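Local structure of cytoplasmic protein (7LPO) at residues Q237-K249 and H408-H420. The protein probably hydrolyses steryl beta-glucosides, splitting glucose from the sterol, as a fungal member of glycosyl hydrolase family 5. Sequence-based numbering, arbitrary orientation.
Sequences QDHFIDAVGELAK and HWLAYSSRIRLHH
In the TIM barrel of this family 5 glycosidase, Ile241 of helix 232-254 sits as a knob in a hole formed by His408, Ala411, Tyr412 and Arg415 of helix 400-419, the two helices standing side by side outside the strands. They run nearly parallel here, their local axes 8.9 Å apart and inclined by 19°. The two branches of Ile241 divide the work: CD1 reaches Ala411 CB at 3.8 Å, whereas CG2, turned anti to the backbone N, touches Arg415 CB and lies over the centre of one guanidinium face. Deeper in, Val244 CG1 meets Tyr412 CE1 and, at 4.0 Å, Ile416 CD1; Trp266 of strand 263-267 touches all three side chains and ties the pair to the barrel wall.

Polar contacts flank this apolar seam. At the N-terminal end of the contact, His408 ND1 donates to Gln237 OE1 (2.9 Å), with the oxygen in the imidazole plane but the donor well above the amide plane; Gln237 NE2 is held by Phe215 O, which helps fix the amide flip. The CE1 corner of the same imidazole abuts the edge of the Phe240 ring. At the more open margin, Arg415 folds back at chi2 (66°) and chi3 (50°), and its NH1 gives a nearly straight hydrogen bond of 2.8 Å to Asp242 OD1, part of a salt bridge, reaching the oxygen on its anti side and somewhat out of the carboxylate plane. A water donates to that oxygen and accepts from Arg415 NH2, closing a small ring with both partners.

Gly245 has no side chain, so Arg415 CG can settle against its CA at 4.0 Å. Near the C-terminal end of helix 400-419, His419 turns one ring face to the aliphatic part of Lys249, whose ammonium turns away to Glu253, and Lys249 CB makes a CH-pi contact over the centre of that face, 3.6 Å from the imidazole centroid.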
loop_
_atom_site.group_PDB
_atom_site.type_symbol
_atom_site.label_atom_id
_atom_site.label_comp_id
_atom_site.label_asym_id
_atom_site.label_seq_id
_atom_site.Cartn_x
_atom_site.Cartn_y
_atom_site.Cartn_z
ATOM N N GLN A 237 -4.969 -15.422 12.914
ATOM C CA GLN A 237 -3.675 -14.751 13.024
ATOM C C GLN A 237 -2.527 -15.751 12.921
ATOM O O GLN A 237 -1.520 -15.479 12.258
ATOM C CB GLN A 237 -3.575 -13.967 14.340
ATOM C CG GLN A 237 -4.415 -12.701 14.393
ATOM C CD GLN A 237 -3.918 -11.690 15.430
ATOM O OE1 GLN A 237 -2.710 -11.508 15.623
ATOM N NE2 GLN A 237 -4.857 -11.013 16.087
ATOM N N ASP A 238 -2.655 -16.913 13.570
ATOM C CA ASP A 238 -1.578 -17.903 13.535
ATOM C C ASP A 238 -1.353 -18.435 12.124
ATOM O O ASP A 238 -0.211 -18.680 11.721
ATOM C CB ASP A 238 -1.884 -19.067 14.484
ATOM C CG ASP A 238 -1.728 -18.698 15.946
ATOM O OD1 ASP A 238 -1.317 -17.560 16.247
ATOM O OD2 ASP A 238 -2.030 -19.549 16.805
ATOM N N HIS A 239 -2.425 -18.655 11.361
ATOM C CA HIS A 239 -2.230 -19.161 10.002
ATOM C C HIS A 239 -1.602 -18.092 9.109
ATOM O O HIS A 239 -0.743 -18.396 8.273
ATOM C CB HIS A 239 -3.557 -19.664 9.419
ATOM C CG HIS A 239 -3.913 -21.057 9.846
ATOM N ND1 HIS A 239 -4.613 -21.324 11.004
ATOM C CD2 HIS A 239 -3.654 -22.261 9.279
ATOM C CE1 HIS A 239 -4.772 -22.632 11.130
ATOM N NE2 HIS A 239 -4.193 -23.225 10.101
ATOM N N PHE A 240 -1.984 -16.826 9.296
ATOM C CA PHE A 240 -1.389 -15.758 8.493
ATOM C C PHE A 240 0.085 -15.572 8.835
ATOM O O PHE A 240 0.936 -15.464 7.946
ATOM C CB PHE A 240 -2.161 -14.451 8.700
ATOM C CG PHE A 240 -1.456 -13.239 8.153
ATOM C CD1 PHE A 240 -1.377 -13.024 6.787
ATOM C CD2 PHE A 240 -0.860 -12.330 9.003
ATOM C CE1 PHE A 240 -0.714 -11.914 6.284
ATOM C CE2 PHE A 240 -0.208 -11.229 8.512
ATOM C CZ PHE A 240 -0.137 -11.013 7.153
ATOM N N ILE A 241 0.403 -15.535 10.129
ATOM C CA ILE A 241 1.787 -15.370 10.563
ATOM C C ILE A 241 2.622 -16.584 10.172
ATOM O O ILE A 241 3.787 -16.450 9.780
ATOM C CB ILE A 241 1.821 -15.099 12.081
ATOM C CG1 ILE A 241 1.141 -13.751 12.368
ATOM C CG2 ILE A 241 3.249 -15.116 12.612
ATOM C CD1 ILE A 241 0.943 -13.432 13.841
ATOM N N ASP A 242 2.035 -17.783 10.248
ATOM C CA ASP A 242 2.751 -18.980 9.811
ATOM C C ASP A 242 3.038 -18.934 8.317
ATOM O O ASP A 242 4.116 -19.341 7.873
ATOM C CB ASP A 242 1.943 -20.239 10.135
ATOM C CG ASP A 242 2.069 -20.671 11.587
ATOM O OD1 ASP A 242 2.747 -19.966 12.371
ATOM O OD2 ASP A 242 1.469 -21.718 11.948
ATOM N N ALA A 243 2.075 -18.475 7.518
ATOM C CA ALA A 243 2.278 -18.477 6.075
ATOM C C ALA A 243 3.376 -17.502 5.683
ATOM O O ALA A 243 4.287 -17.857 4.928
ATOM C CB ALA A 243 0.978 -18.143 5.354
ATOM N N VAL A 244 3.305 -16.264 6.180
ATOM C CA VAL A 244 4.392 -15.319 5.938
ATOM C C VAL A 244 5.693 -15.872 6.498
ATOM O O VAL A 244 6.749 -15.795 5.860
ATOM C CB VAL A 244 4.059 -13.937 6.533
ATOM C CG1 VAL A 244 5.228 -12.951 6.296
ATOM C CG2 VAL A 244 2.771 -13.404 5.936
ATOM N N GLY A 245 5.629 -16.473 7.687
ATOM C CA GLY A 245 6.827 -17.027 8.288
ATOM C C GLY A 245 7.464 -18.111 7.445
ATOM O O GLY A 245 8.686 -18.262 7.447
ATOM N N GLU A 246 6.656 -18.868 6.707
ATOM C CA GLU A 246 7.207 -19.910 5.845
ATOM C C GLU A 246 7.910 -19.315 4.632
ATOM O O GLU A 246 8.917 -19.860 4.162
ATOM C CB GLU A 246 6.097 -20.859 5.400
ATOM C CG GLU A 246 5.621 -21.806 6.471
ATOM C CD GLU A 246 6.618 -22.906 6.765
ATOM O OE1 GLU A 246 7.284 -23.388 5.825
ATOM O OE2 GLU A 246 6.736 -23.286 7.944
ATOM N N LEU A 247 7.394 -18.207 4.097
ATOM C CA LEU A 247 8.104 -17.521 3.021
ATOM C C LEU A 247 9.446 -17.002 3.520
ATOM O O LEU A 247 10.486 -17.237 2.892
ATOM C CB LEU A 247 7.249 -16.379 2.472
ATOM C CG LEU A 247 7.869 -15.469 1.420
ATOM C CD1 LEU A 247 8.388 -16.304 0.263
ATOM C CD2 LEU A 247 6.848 -14.438 0.938
ATOM N N ALA A 248 9.438 -16.302 4.662
ATOM C CA ALA A 248 10.680 -15.791 5.239
ATOM C C ALA A 248 11.672 -16.918 5.489
ATOM O O ALA A 248 12.849 -16.819 5.125
ATOM C CB ALA A 248 10.396 -15.042 6.540
ATOM N N LYS A 249 11.216 -17.988 6.142
ATOM C CA LYS A 249 12.066 -19.152 6.356
ATOM C C LYS A 249 12.617 -19.683 5.040
ATOM O O LYS A 249 13.800 -20.027 4.947
ATOM C CB LYS A 249 11.269 -20.240 7.073
ATOM C CG LYS A 249 12.010 -21.546 7.258
ATOM C CD LYS A 249 11.450 -22.312 8.455
ATOM C CE LYS A 249 10.841 -23.623 8.024
ATOM N NZ LYS A 249 11.899 -24.542 7.530
ATOM N N HIS A 408 -1.148 -7.859 17.649
ATOM C CA HIS A 408 -0.853 -8.652 16.458
ATOM C C HIS A 408 0.550 -8.352 15.944
ATOM O O HIS A 408 1.266 -9.255 15.492
ATOM C CB HIS A 408 -1.886 -8.380 15.357
ATOM C CG HIS A 408 -1.413 -8.766 13.989
ATOM N ND1 HIS A 408 -1.325 -10.076 13.572
ATOM C CD2 HIS A 408 -0.950 -8.015 12.963
ATOM C CE1 HIS A 408 -0.842 -10.114 12.343
ATOM N NE2 HIS A 408 -0.618 -8.876 11.946
ATOM N N TRP A 409 0.960 -7.083 16.011
ATOM C CA TRP A 409 2.250 -6.700 15.450
ATOM C C TRP A 409 3.410 -7.294 16.236
ATOM O O TRP A 409 4.447 -7.624 15.647
ATOM C CB TRP A 409 2.388 -5.182 15.399
ATOM C CG TRP A 409 3.737 -4.779 14.866
ATOM C CD1 TRP A 409 4.084 -4.612 13.555
ATOM C CD2 TRP A 409 4.923 -4.544 15.625
ATOM N NE1 TRP A 409 5.405 -4.271 13.455
ATOM C CE2 TRP A 409 5.946 -4.228 14.713
ATOM C CE3 TRP A 409 5.221 -4.571 16.990
ATOM C CZ2 TRP A 409 7.243 -3.938 15.120
ATOM C CZ3 TRP A 409 6.513 -4.289 17.392
ATOM C CH2 TRP A 409 7.505 -3.972 16.463
ATOM N N LEU A 410 3.264 -7.441 17.555
ATOM C CA LEU A 410 4.312 -8.086 18.337
ATOM C C LEU A 410 4.530 -9.516 17.866
ATOM O O LEU A 410 5.670 -9.925 17.609
ATOM C CB LEU A 410 3.971 -8.063 19.823
ATOM C CG LEU A 410 3.773 -6.676 20.440
ATOM C CD1 LEU A 410 3.185 -6.851 21.859
ATOM C CD2 LEU A 410 5.045 -5.858 20.497
ATOM N N ALA A 411 3.437 -10.283 17.736
ATOM C CA ALA A 411 3.518 -11.663 17.260
ATOM C C ALA A 411 4.096 -11.734 15.853
ATOM O O ALA A 411 4.968 -12.565 15.566
ATOM C CB ALA A 411 2.132 -12.316 17.290
ATOM N N TYR A 412 3.603 -10.885 14.950
ATOM C CA TYR A 412 4.105 -10.888 13.578
ATOM C C TYR A 412 5.592 -10.560 13.544
ATOM O O TYR A 412 6.388 -11.292 12.947
ATOM C CB TYR A 412 3.310 -9.890 12.727
ATOM C CG TYR A 412 3.852 -9.705 11.327
ATOM C CD1 TYR A 412 3.549 -10.608 10.326
ATOM C CD2 TYR A 412 4.680 -8.626 11.006
ATOM C CE1 TYR A 412 4.037 -10.456 9.046
ATOM C CE2 TYR A 412 5.182 -8.472 9.714
ATOM C CZ TYR A 412 4.852 -9.397 8.743
ATOM O OH TYR A 412 5.320 -9.269 7.452
ATOM N N SER A 413 5.987 -9.462 14.195
ATOM C CA SER A 413 7.364 -8.991 14.083
ATOM C C SER A 413 8.349 -9.990 14.691
ATOM O O SER A 413 9.458 -10.165 14.174
ATOM C CB SER A 413 7.499 -7.612 14.735
ATOM O OG SER A 413 7.248 -7.654 16.126
ATOM N N SER A 414 7.960 -10.666 15.772
ATOM C CA SER A 414 8.834 -11.684 16.348
ATOM C C SER A 414 9.091 -12.816 15.364
ATOM O O SER A 414 10.211 -13.329 15.270
ATOM C CB SER A 414 8.230 -12.245 17.634
ATOM O OG SER A 414 8.096 -11.229 18.599
ATOM N N ARG A 415 8.059 -13.235 14.630
ATOM C CA ARG A 415 8.251 -14.309 13.665
ATOM C C ARG A 415 9.185 -13.876 12.548
ATOM O O ARG A 415 10.039 -14.655 12.112
ATOM C CB ARG A 415 6.912 -14.767 13.075
ATOM C CG ARG A 415 7.057 -15.934 12.088
ATOM C CD ARG A 415 7.539 -17.206 12.802
ATOM N NE ARG A 415 6.700 -17.428 13.976
ATOM C CZ ARG A 415 5.541 -18.081 13.951
ATOM N NH1 ARG A 415 5.107 -18.620 12.814
ATOM N NH2 ARG A 415 4.827 -18.203 15.064
ATOM N N ILE A 416 9.033 -12.643 12.066
ATOM C CA ILE A 416 9.908 -12.150 11.002
ATOM C C ILE A 416 11.365 -12.236 11.438
ATOM O O ILE A 416 12.225 -12.712 10.691
ATOM C CB ILE A 416 9.530 -10.709 10.610
ATOM C CG1 ILE A 416 8.167 -10.683 9.912
ATOM C CG2 ILE A 416 10.646 -10.079 9.771
ATOM C CD1 ILE A 416 8.106 -11.377 8.579
ATOM N N ARG A 417 11.660 -11.782 12.660
ATOM C CA ARG A 417 13.041 -11.750 13.131
ATOM C C ARG A 417 13.590 -13.155 13.363
ATOM O O ARG A 417 14.804 -13.366 13.278
ATOM C CB ARG A 417 13.141 -10.927 14.416
ATOM C CG ARG A 417 13.119 -9.400 14.204
ATOM C CD ARG A 417 14.525 -8.794 14.109
ATOM N NE ARG A 417 14.475 -7.401 13.665
ATOM C CZ ARG A 417 14.158 -6.376 14.444
ATOM N NH1 ARG A 417 13.881 -6.568 15.724
ATOM N NH2 ARG A 417 14.123 -5.152 13.947
ATOM N N LEU A 418 12.717 -14.124 13.638
ATOM C CA LEU A 418 13.173 -15.495 13.815
ATOM C C LEU A 418 13.880 -15.990 12.564
ATOM O O LEU A 418 14.903 -16.673 12.648
ATOM C CB LEU A 418 11.985 -16.395 14.150
ATOM C CG LEU A 418 12.290 -17.849 14.488
ATOM C CD1 LEU A 418 13.217 -17.927 15.700
ATOM C CD2 LEU A 418 11.000 -18.610 14.739
ATOM N N HIS A 419 13.354 -15.647 11.390
ATOM C CA HIS A 419 13.915 -16.102 10.126
ATOM C C HIS A 419 14.798 -15.059 9.456
ATOM O O HIS A 419 15.604 -15.414 8.592
ATOM C CB HIS A 419 12.780 -16.499 9.172
ATOM C CG HIS A 419 11.852 -17.521 9.746
ATOM N ND1 HIS A 419 12.287 -18.753 10.180
ATOM C CD2 HIS A 419 10.518 -17.487 9.977
ATOM C CE1 HIS A 419 11.260 -19.439 10.648
ATOM N NE2 HIS A 419 10.175 -18.694 10.536
ATOM N N HIS A 420 14.671 -13.794 9.833
ATOM C CA HIS A 420 15.433 -12.700 9.240
ATOM C C HIS A 420 15.963 -11.876 10.406
ATOM O O HIS A 420 15.359 -10.867 10.797
ATOM C CB HIS A 420 14.564 -11.885 8.283
ATOM C CG HIS A 420 15.325 -10.882 7.481
ATOM N ND1 HIS A 420 14.752 -10.164 6.454
ATOM C CD2 HIS A 420 16.606 -10.453 7.574
ATOM C CE1 HIS A 420 15.648 -9.335 5.949
ATOM N NE2 HIS A 420 16.784 -9.500 6.603
HETATM O O HOH W 1 1.983 -18.612 14.632
#